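Local atomic coordinates of putative oxidoreductase yhhX (PDB entry 3F4L), a protein that is probably an NADP-dependent oxidoreductase of the Gfo/Idh/MocA family, possibly acting as a scyllo-inositol dehydrogenase. Residues Val274-Tyr279 / Arg288-Pro293; Gly141-Ile146 / Phe236-Lys241. All blocks are in the same frame, centred on the assembly; numbering follows the deposited sequence.

Interaction 1 (Val274-Tyr279 / Arg288-Pro293)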
loop_
_atom_site.group_PDB
_atom_site.type_symbol
_atom_site.label_atom_id
_atom_site.label_comp_id
_atom_site.label_asym_id
_atom_site.label_seq_id
_atom_site.Cartn_x
_atom_site.Cartn_y
_atom_site.Cartn_z
ATOM N N VAL A 274 6.695 -0.144 -20.545
ATOM C CA VAL A 274 7.367 1.143 -20.482
ATOM C C VAL A 274 7.091 1.774 -19.143
ATOM O O VAL A 274 6.064 1.503 -18.530
ATOM C CB VAL A 274 6.868 2.116 -21.578
ATOM C CG1 VAL A 274 7.376 1.685 -22.938
ATOM C CG2 VAL A 274 5.341 2.166 -21.573
ATOM N N GLY A 275 8.025 2.594 -18.681
ATOM C CA GLY A 275 7.833 3.290 -17.425
ATOM C C GLY A 275 7.112 4.578 -17.773
ATOM O O GLY A 275 7.440 5.226 -18.772
ATOM N N VAL A 276 6.115 4.950 -16.981
ATOM C CA VAL A 276 5.385 6.174 -17.266
ATOM C C VAL A 276 5.721 7.206 -16.211
ATOM O O VAL A 276 5.774 6.908 -15.014
ATOM C CB VAL A 276 3.862 5.931 -17.310
ATOM C CG1 VAL A 276 3.126 7.236 -17.558
ATOM C CG2 VAL A 276 3.535 4.943 -18.425
ATOM N N LEU A 277 5.954 8.421 -16.678
ATOM C CA LEU A 277 6.314 9.523 -15.815
ATOM C C LEU A 277 5.389 10.707 -16.094
ATOM O O LEU A 277 4.989 10.954 -17.236
ATOM C CB LEU A 277 7.771 9.897 -16.105
ATOM C CG LEU A 277 8.650 10.749 -15.196
ATOM C CD1 LEU A 277 8.816 10.098 -13.835
ATOM C CD2 LEU A 277 10.014 10.905 -15.865
ATOM N N GLU A 278 5.023 11.418 -15.037
ATOM C CA GLU A 278 4.188 12.604 -15.163
ATOM C C GLU A 278 4.666 13.527 -14.068
ATOM O O GLU A 278 4.534 13.215 -12.883
ATOM C CB GLU A 278 2.700 12.288 -14.969
ATOM C CG GLU A 278 1.813 13.474 -15.331
ATOM C CD GLU A 278 0.325 13.160 -15.322
ATOM O OE1 GLU A 278 -0.086 12.150 -15.930
ATOM O OE2 GLU A 278 -0.439 13.941 -14.714
ATOM N N TYR A 279 5.242 14.654 -14.464
ATOM C CA TYR A 279 5.764 15.604 -13.498
ATOM C C TYR A 279 5.548 17.048 -13.931
ATOM O O TYR A 279 5.210 17.332 -15.092
ATOM C CB TYR A 279 7.258 15.359 -13.279
ATOM C CG TYR A 279 8.094 15.555 -14.530
ATOM C CD1 TYR A 279 8.178 14.559 -15.499
ATOM C CD2 TYR A 279 8.793 16.746 -14.746
ATOM C CE1 TYR A 279 8.934 14.735 -16.649
ATOM C CE2 TYR A 279 9.555 16.934 -15.895
ATOM C CZ TYR A 279 9.622 15.923 -16.841
ATOM O OH TYR A 279 10.388 16.082 -17.970
ATOM N N ARG A 288 4.523 14.682 -19.663
ATOM C CA ARG A 288 4.306 13.252 -19.683
ATOM C C ARG A 288 5.471 12.617 -20.454
ATOM O O ARG A 288 5.846 13.091 -21.530
ATOM C CB ARG A 288 2.977 12.967 -20.377
ATOM C CG ARG A 288 2.282 11.707 -19.937
ATOM C CD ARG A 288 0.903 12.024 -19.367
ATOM N NE ARG A 288 0.136 10.808 -19.114
ATOM C CZ ARG A 288 0.533 9.822 -18.312
ATOM N NH1 ARG A 288 1.694 9.905 -17.678
ATOM N NH2 ARG A 288 -0.229 8.750 -18.147
ATOM N N GLU A 289 6.037 11.552 -19.897
ATOM C CA GLU A 289 7.156 10.846 -20.511
ATOM C C GLU A 289 6.958 9.338 -20.425
ATOM O O GLU A 289 6.521 8.824 -19.397
ATOM C CB GLU A 289 8.461 11.166 -19.775
ATOM C CG GLU A 289 9.465 11.999 -20.517
ATOM C CD GLU A 289 10.865 11.847 -19.933
ATOM O OE1 GLU A 289 11.619 10.970 -20.412
ATOM O OE2 GLU A 289 11.207 12.589 -18.985
ATOM N N GLU A 290 7.273 8.631 -21.503
ATOM C CA GLU A 290 7.194 7.179 -21.493
ATOM C C GLU A 290 8.633 6.745 -21.652
ATOM O O GLU A 290 9.271 7.062 -22.653
ATOM C CB GLU A 290 6.332 6.635 -22.638
ATOM C CG GLU A 290 4.831 6.723 -22.374
ATOM C CD GLU A 290 4.025 5.717 -23.183
ATOM O OE1 GLU A 290 4.235 5.639 -24.413
ATOM O OE2 GLU A 290 3.175 5.010 -22.587
HETATM N N MSE A 291 9.145 6.052 -20.640
HETATM C CA MSE A 291 10.529 5.586 -20.621
HETATM C C MSE A 291 10.654 4.141 -21.078
HETATM O O MSE A 291 9.915 3.265 -20.619
HETATM C CB MSE A 291 11.099 5.672 -19.200
HETATM C CG MSE A 291 11.188 7.058 -18.607
HETATM SE SE MSE A 291 11.330 6.966 -16.666
HETATM C CE MSE A 291 13.169 6.371 -16.504
ATOM N N LYS A 292 11.597 3.890 -21.976
ATOM C CA LYS A 292 11.825 2.531 -22.441
ATOM C C LYS A 292 12.613 1.854 -21.318
ATOM O O LYS A 292 13.565 2.427 -20.793
ATOM C CB LYS A 292 12.628 2.546 -23.745
ATOM C CG LYS A 292 12.745 1.189 -24.415
ATOM C CD LYS A 292 13.032 1.328 -25.910
ATOM C CE LYS A 292 14.317 2.106 -26.168
ATOM N NZ LYS A 292 15.501 1.410 -25.595
ATOM N N PRO A 293 12.218 0.636 -20.924
ATOM C CA PRO A 293 12.907 -0.087 -19.853
ATOM C C PRO A 293 14.414 -0.130 -20.046
ATOM O O PRO A 293 14.893 -0.432 -21.135
ATOM C CB PRO A 293 12.303 -1.482 -19.932
ATOM C CG PRO A 293 10.938 -1.232 -20.451
ATOM C CD PRO A 293 11.177 -0.214 -21.532
#

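Interaction 2 (Gly141-Ile146 / Phe236-Lys241)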
loop_
_atom_site.group_PDB
_atom_site.type_symbol
_atom_site.label_atom_id
_atom_site.label_comp_id
_atom_site.label_asym_id
_atom_site.label_seq_id
_atom_site.Cartn_x
_atom_site.Cartn_y
_atom_site.Cartn_z
ATOM N N GLY A 141 15.707 13.495 -10.955
ATOM C CA GLY A 141 15.395 14.758 -10.305
ATOM C C GLY A 141 14.053 15.326 -10.744
ATOM O O GLY A 141 13.551 16.293 -10.161
ATOM N N LYS A 142 13.461 14.721 -11.768
ATOM C CA LYS A 142 12.167 15.170 -12.299
ATOM C C LYS A 142 10.983 15.051 -11.333
ATOM O O LYS A 142 10.024 15.814 -11.431
ATOM C CB LYS A 142 11.827 14.392 -13.574
ATOM C CG LYS A 142 12.803 14.609 -14.708
ATOM C CD LYS A 142 12.595 13.583 -15.803
ATOM C CE LYS A 142 13.581 13.795 -16.928
ATOM N NZ LYS A 142 13.432 12.755 -17.973
ATOM N N LEU A 143 11.047 14.086 -10.420
ATOM C CA LEU A 143 9.973 13.859 -9.457
ATOM C C LEU A 143 10.112 14.745 -8.225
ATOM O O LEU A 143 9.184 14.853 -7.420
ATOM C CB LEU A 143 9.969 12.391 -9.019
ATOM C CG LEU A 143 9.700 11.300 -10.065
ATOM C CD1 LEU A 143 10.584 11.497 -11.280
ATOM C CD2 LEU A 143 9.979 9.943 -9.446
ATOM N N GLY A 144 11.279 15.367 -8.074
ATOM C CA GLY A 144 11.504 16.221 -6.923
ATOM C C GLY A 144 11.714 15.356 -5.695
ATOM O O GLY A 144 11.979 14.161 -5.823
ATOM N N GLU A 145 11.577 15.933 -4.507
ATOM C CA GLU A 145 11.781 15.161 -3.285
ATOM C C GLU A 145 10.888 13.916 -3.243
ATOM O O GLU A 145 9.662 14.013 -3.314
ATOM C CB GLU A 145 11.516 16.027 -2.052
ATOM C CG GLU A 145 11.960 15.361 -0.760
ATOM C CD GLU A 145 11.444 16.070 0.468
ATOM O OE1 GLU A 145 11.592 17.311 0.543
ATOM O OE2 GLU A 145 10.891 15.389 1.361
ATOM N N ILE A 146 11.511 12.748 -3.117
ATOM C CA ILE A 146 10.753 11.498 -3.087
ATOM C C ILE A 146 10.067 11.280 -1.743
ATOM O O ILE A 146 10.696 11.409 -0.702
ATOM C CB ILE A 146 11.676 10.299 -3.373
ATOM C CG1 ILE A 146 12.430 10.541 -4.684
ATOM C CG2 ILE A 146 10.861 9.004 -3.414
ATOM C CD1 ILE A 146 11.514 10.842 -5.861
ATOM N N PHE A 236 6.423 -1.119 -9.865
ATOM C CA PHE A 236 6.971 -0.051 -9.024
ATOM C C PHE A 236 6.122 1.200 -9.144
ATOM O O PHE A 236 5.584 1.513 -10.219
ATOM C CB PHE A 236 8.399 0.349 -9.426
ATOM C CG PHE A 236 9.452 -0.655 -9.059
ATOM C CD1 PHE A 236 9.956 -1.535 -10.016
ATOM C CD2 PHE A 236 9.938 -0.724 -7.757
ATOM C CE1 PHE A 236 10.930 -2.476 -9.680
ATOM C CE2 PHE A 236 10.914 -1.659 -7.410
ATOM C CZ PHE A 236 11.411 -2.536 -8.371
ATOM N N ILE A 237 6.025 1.920 -8.033
ATOM C CA ILE A 237 5.297 3.179 -7.978
ATOM C C ILE A 237 6.223 4.100 -7.196
ATOM O O ILE A 237 6.756 3.700 -6.165
ATOM C CB ILE A 237 3.977 3.068 -7.188
ATOM C CG1 ILE A 237 3.006 2.126 -7.895
ATOM C CG2 ILE A 237 3.341 4.456 -7.057
ATOM C CD1 ILE A 237 1.696 1.969 -7.159
ATOM N N VAL A 238 6.440 5.311 -7.696
ATOM C CA VAL A 238 7.290 6.280 -7.001
ATOM C C VAL A 238 6.574 7.624 -7.053
ATOM O O VAL A 238 6.162 8.069 -8.126
ATOM C CB VAL A 238 8.666 6.458 -7.685
ATOM C CG1 VAL A 238 9.500 7.483 -6.905
ATOM C CG2 VAL A 238 9.398 5.134 -7.763
ATOM N N HIS A 239 6.409 8.255 -5.898
ATOM C CA HIS A 239 5.749 9.553 -5.833
ATOM C C HIS A 239 6.704 10.544 -5.198
ATOM O O HIS A 239 7.285 10.263 -4.152
ATOM C CB HIS A 239 4.450 9.476 -5.000
ATOM C CG HIS A 239 3.347 8.720 -5.674
ATOM N ND1 HIS A 239 2.840 9.082 -6.903
ATOM C CD2 HIS A 239 2.676 7.602 -5.309
ATOM C CE1 HIS A 239 1.909 8.220 -7.268
ATOM N NE2 HIS A 239 1.791 7.310 -6.317
ATOM N N GLY A 240 6.862 11.693 -5.853
ATOM C CA GLY A 240 7.724 12.749 -5.360
ATOM C C GLY A 240 6.891 14.020 -5.282
ATOM O O GLY A 240 5.728 14.018 -5.659
ATOM N N LYS A 241 7.473 15.112 -4.812
ATOM C CA LYS A 241 6.714 16.353 -4.698
ATOM C C LYS A 241 6.383 17.010 -6.046
ATOM O O LYS A 241 5.431 17.789 -6.145
ATOM C CB LYS A 241 7.457 17.329 -3.784
ATOM C CG LYS A 241 7.438 16.883 -2.321
ATOM C CD LYS A 241 8.033 17.932 -1.405
ATOM C CE LYS A 241 7.818 17.570 0.049
ATOM N NZ LYS A 241 8.356 18.634 0.935
#

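Interaction 1 (Val274-Tyr279 / Arg288-Pro293)
Gly275 and Met291, a selenomethionine, form one hydrogen-bonded pair of an antiparallel beta hairpin, and Leu277 and Glu289 form the next; strand 286-291, to which Arg288-Met291 belong, is an outermost strand, within this chain, of the large sheet in the C-terminal alpha/beta domain. Four backbone bonds join the strands, the shortest from Met291 N to Gly275 O at 2.7 Å, and the segment axes run at 162°. Val276-Glu290, a non-hydrogen-bonded pair, stands between them, and Glu278-Arg288, another, follows Leu277-Glu289.

On the face of Leu277 and Met291, Leu277 CD2 lies 4.2 Å from Met291 SE. Helix 129-140 and Phe245 pack against Met291 here. This face also carries a salt bridge, from Glu289 OE2 to Lys142; Leu277 and Glu289 run side by side, with OE2 of Glu289 3.7 Å from Leu277 CD2.

The face of Val276, Glu278, Arg288 and Glu290 carries further salt bridges. Glu278 OE2 pairs with Lys230 of the second subunit, while OE1 forms a long one to Arg288, whose chain bends at chi2 (120°). The contact is electrostatic, with no N-H aimed at the oxygen: Glu278 OE1 sits over one guanidinium face, 3.4 Å from Arg288 NH1.

Interaction 2 (Gly141-Ile146 / Phe236-Lys241)
The first torsions of Leu143 and Val238 bring a methyl of each together: in Leu143 CG stands opposite the carbonyl carbon (chi1 -63°), and in Val238 CG1 stands opposite the backbone N (chi1 -180°). The two side chains cross at about a right angle, with Leu143 CD2 3.6 Å from Val238 CG1. The same valine methyl also receives Ile146, whose CG2 approaches to 4.0 Å from Val238 CG1, so a single branch of Val238 serves two residues of the 141-146 segment.

Glu145 and Lys241 take the outer end of the contact. Both chains are extended beyond CG and lie side by side pointing the same way, their methylenes in contact before the charged ends meet. Glu145 OE1 is 3.5 Å from Lys241 NZ, a long salt bridge; the ammonium is also hydrogen-bonded to the carbonyl O of Leu200 of the second subunit.

The backbones of the same two residues are also joined. Lys241 N donates to Glu145 O at 2.9 Å, with an N-H...O angle of 139°, the donor tilted from the carbonyl plane. Gly240 is packed closely here: its CA lies 3.1 Å from Glu145 O and makes a CA-H...O contact with Leu143 O.

The type I turn from Gly141 to Gly144, closed by Gly144 N to Gly141 O, leads from helix 129-140 toward strand 146-152 in the mixed sheet of the C-terminal alpha/beta domain. The first residue of that strand, Ile146, forms an antiparallel non-hydrogen-bonded pair with Gly240 at the end of strand 236-240. Helix 129-140 covers Val238 through Ile138, Phe245 of strand 243-247 touches the same valine, and Tyr233 of the second subunit meets the ring of His239.

How the interactions relate
The centres of interactions 1 and 2 are about 12 Å apart, and both belong to the large mixed sheet of the C-terminal alpha/beta domain. Along the chain both segments of interaction 2 come first, and the hairpin of interaction 1 follows. Strand 243-247 lies between them in the sheet, separating strand 236-240 from hairpin strand 275-280. The turn after helix 129-140 also joins them directly: Lys142 NZ is salt-bridged to Glu289 OE2, and Leu143 CD1 packs 3.4 Å from Leu277 CD1. One turn thus touches both the hairpin and strand 236-240. Both contacts also have neighbours in the second subunit, placing this region of the sheet near the dimer interface.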